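Local coordinates for protein involved in catabolism of external DNA (Legionella pneumophila subsp. pneumophila, PDB 2OO3) that probably methylates an adenine of 23S rRNA at N6, with S-adenosyl-L-methionine as the methyl donor, at residues A[170-175]-A[203-208]. Sequence-based numbering, arbitrary orientation.
Sequences ERKEEY and KAWTEQ
Y175 and W205 bring the two backbones closest, with their CA atoms 6.9 Å apart, where the turn leading into helix 174-188 meets the first turns of helix 203-216. No direct hydrogen bond crosses between the segments. W205 does most of the touching. Its CB sits over the centre of the Y175 ring, 4.1 Å from the ring centroid and almost exactly on the ring normal. The indole then runs on past the tyrosine, its CE3 coming 3.6 Å from Y175 CE2. The two ring planes meet obliquely, at 59°. K172 lies across one face of the indole. Its CG is anti to the backbone N (chi1 179°), which brings the start of the extended chain over the six-membered ring. This is a CH-pi contact, with CG 3.8 Å from the ring centroid. CD follows, 3.7 Å from W205 CZ2.

The polar link is indirect. A water lies 2.8 Å from Y175 OH and donates to T206 OG1. That hydroxyl also bonds to the carbonyl of P199, near the end of strand 193-200, so the water joins the tyrosine to a side chain already tied to the sheet.

A type I turn runs from R171 to E174. E174 OE2 takes the N-H of R171 in a nearly straight bond, on its anti side and out of the carboxylate plane, while OE1 takes the N-H of Y169. The contact joins the helices before and after strand 193-200, which pack together beside the sheet of the Rossmann-like methyltransferase fold, strand order 3-2-1-4-5-7-6 with an eighth strand at the edge.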
# COMPACT_ATOMS: atom_id res chain seq x y z
N GLU A 170 -14.16 -3.47 6.32
CA GLU A 170 -15.62 -3.48 6.30
C GLU A 170 -16.21 -4.16 7.57
O GLU A 170 -17.33 -3.84 7.96
CB GLU A 170 -16.21 -4.07 5.00
CG GLU A 170 -15.86 -5.55 4.73
CD GLU A 170 -16.60 -6.15 3.52
OE1 GLU A 170 -16.72 -5.48 2.45
OE2 GLU A 170 -17.07 -7.32 3.63
N ARG A 171 -15.47 -5.08 8.20
CA ARG A 171 -15.84 -5.60 9.53
C ARG A 171 -14.96 -4.97 10.61
O ARG A 171 -13.73 -4.88 10.46
CB ARG A 171 -15.77 -7.13 9.62
CG ARG A 171 -16.66 -7.88 8.57
CD ARG A 171 -16.45 -9.40 8.60
NE ARG A 171 -15.12 -9.79 8.13
CZ ARG A 171 -14.12 -10.17 8.93
NH1 ARG A 171 -14.29 -10.23 10.25
NH2 ARG A 171 -12.94 -10.48 8.40
N LYS A 172 -15.59 -4.55 11.69
CA LYS A 172 -14.91 -3.98 12.84
C LYS A 172 -13.84 -4.97 13.33
O LYS A 172 -12.75 -4.58 13.75
CB LYS A 172 -15.96 -3.77 13.94
CG LYS A 172 -15.49 -3.21 15.23
CD LYS A 172 -16.70 -3.27 16.14
CE LYS A 172 -16.38 -3.39 17.57
NZ LYS A 172 -17.60 -3.04 18.36
N GLU A 173 -14.16 -6.26 13.24
CA GLU A 173 -13.24 -7.27 13.78
C GLU A 173 -11.90 -7.30 13.03
O GLU A 173 -10.91 -7.78 13.57
CB GLU A 173 -13.91 -8.65 13.80
CG GLU A 173 -15.12 -8.76 14.80
CD GLU A 173 -16.42 -8.01 14.36
OE1 GLU A 173 -16.64 -7.80 13.14
OE2 GLU A 173 -17.22 -7.64 15.28
N GLU A 174 -11.86 -6.78 11.80
CA GLU A 174 -10.60 -6.70 11.03
C GLU A 174 -9.51 -5.91 11.76
O GLU A 174 -8.30 -6.15 11.57
CB GLU A 174 -10.86 -6.10 9.65
CG GLU A 174 -11.72 -7.03 8.78
CD GLU A 174 -11.90 -6.50 7.36
OE1 GLU A 174 -10.87 -6.24 6.69
OE2 GLU A 174 -13.08 -6.33 6.92
N TYR A 175 -9.93 -4.96 12.61
CA TYR A 175 -8.97 -4.12 13.33
C TYR A 175 -8.22 -4.90 14.42
O TYR A 175 -7.20 -4.45 14.92
CB TYR A 175 -9.68 -2.95 13.99
CG TYR A 175 -10.13 -1.85 13.06
CD1 TYR A 175 -9.27 -0.78 12.74
CD2 TYR A 175 -11.41 -1.84 12.54
CE1 TYR A 175 -9.70 0.27 11.91
CE2 TYR A 175 -11.84 -0.81 11.69
CZ TYR A 175 -11.00 0.24 11.39
OH TYR A 175 -11.47 1.24 10.57
N LYS A 203 -11.68 6.96 15.41
CA LYS A 203 -10.40 7.09 16.09
C LYS A 203 -10.15 6.00 17.13
O LYS A 203 -9.03 5.54 17.29
CB LYS A 203 -10.25 8.45 16.79
CG LYS A 203 -8.90 8.55 17.54
CD LYS A 203 -8.04 9.70 17.02
CE LYS A 203 -6.56 9.61 17.50
NZ LYS A 203 -5.72 8.79 16.55
N ALA A 204 -11.18 5.61 17.85
CA ALA A 204 -11.02 4.64 18.92
C ALA A 204 -10.60 3.28 18.35
O ALA A 204 -9.74 2.59 18.90
CB ALA A 204 -12.32 4.53 19.69
N TRP A 205 -11.23 2.88 17.27
CA TRP A 205 -10.92 1.61 16.64
C TRP A 205 -9.49 1.65 16.10
O TRP A 205 -8.75 0.71 16.30
CB TRP A 205 -11.87 1.33 15.48
CG TRP A 205 -13.32 1.08 15.88
CD1 TRP A 205 -13.84 1.01 17.16
CD2 TRP A 205 -14.40 0.81 15.00
NE1 TRP A 205 -15.19 0.71 17.10
CE2 TRP A 205 -15.56 0.60 15.79
CE3 TRP A 205 -14.51 0.71 13.60
CZ2 TRP A 205 -16.79 0.32 15.23
CZ3 TRP A 205 -15.74 0.42 13.04
CH2 TRP A 205 -16.87 0.22 13.87
N THR A 206 -9.15 2.72 15.40
CA THR A 206 -7.78 2.89 14.90
C THR A 206 -6.71 2.87 16.03
O THR A 206 -5.68 2.21 15.90
CB THR A 206 -7.67 4.15 14.02
OG1 THR A 206 -8.53 3.98 12.87
CG2 THR A 206 -6.24 4.33 13.55
N GLU A 207 -7.00 3.53 17.16
CA GLU A 207 -6.06 3.53 18.27
C GLU A 207 -5.87 2.13 18.88
O GLU A 207 -4.78 1.79 19.36
CB GLU A 207 -6.48 4.54 19.36
CG GLU A 207 -6.28 6.03 18.99
CD GLU A 207 -4.81 6.39 18.69
OE1 GLU A 207 -3.90 5.77 19.26
OE2 GLU A 207 -4.54 7.26 17.85
N GLN A 208 -6.95 1.32 18.89
CA GLN A 208 -6.84 -0.05 19.40
C GLN A 208 -6.02 -0.94 18.46
O GLN A 208 -5.22 -1.79 18.90
CB GLN A 208 -8.22 -0.65 19.64
CG GLN A 208 -8.93 -0.02 20.89
CD GLN A 208 -10.41 -0.35 20.91
OE1 GLN A 208 -10.79 -1.45 21.30
NE2 GLN A 208 -11.26 0.60 20.47
O HOH W 1 -11.03 3.66 11.94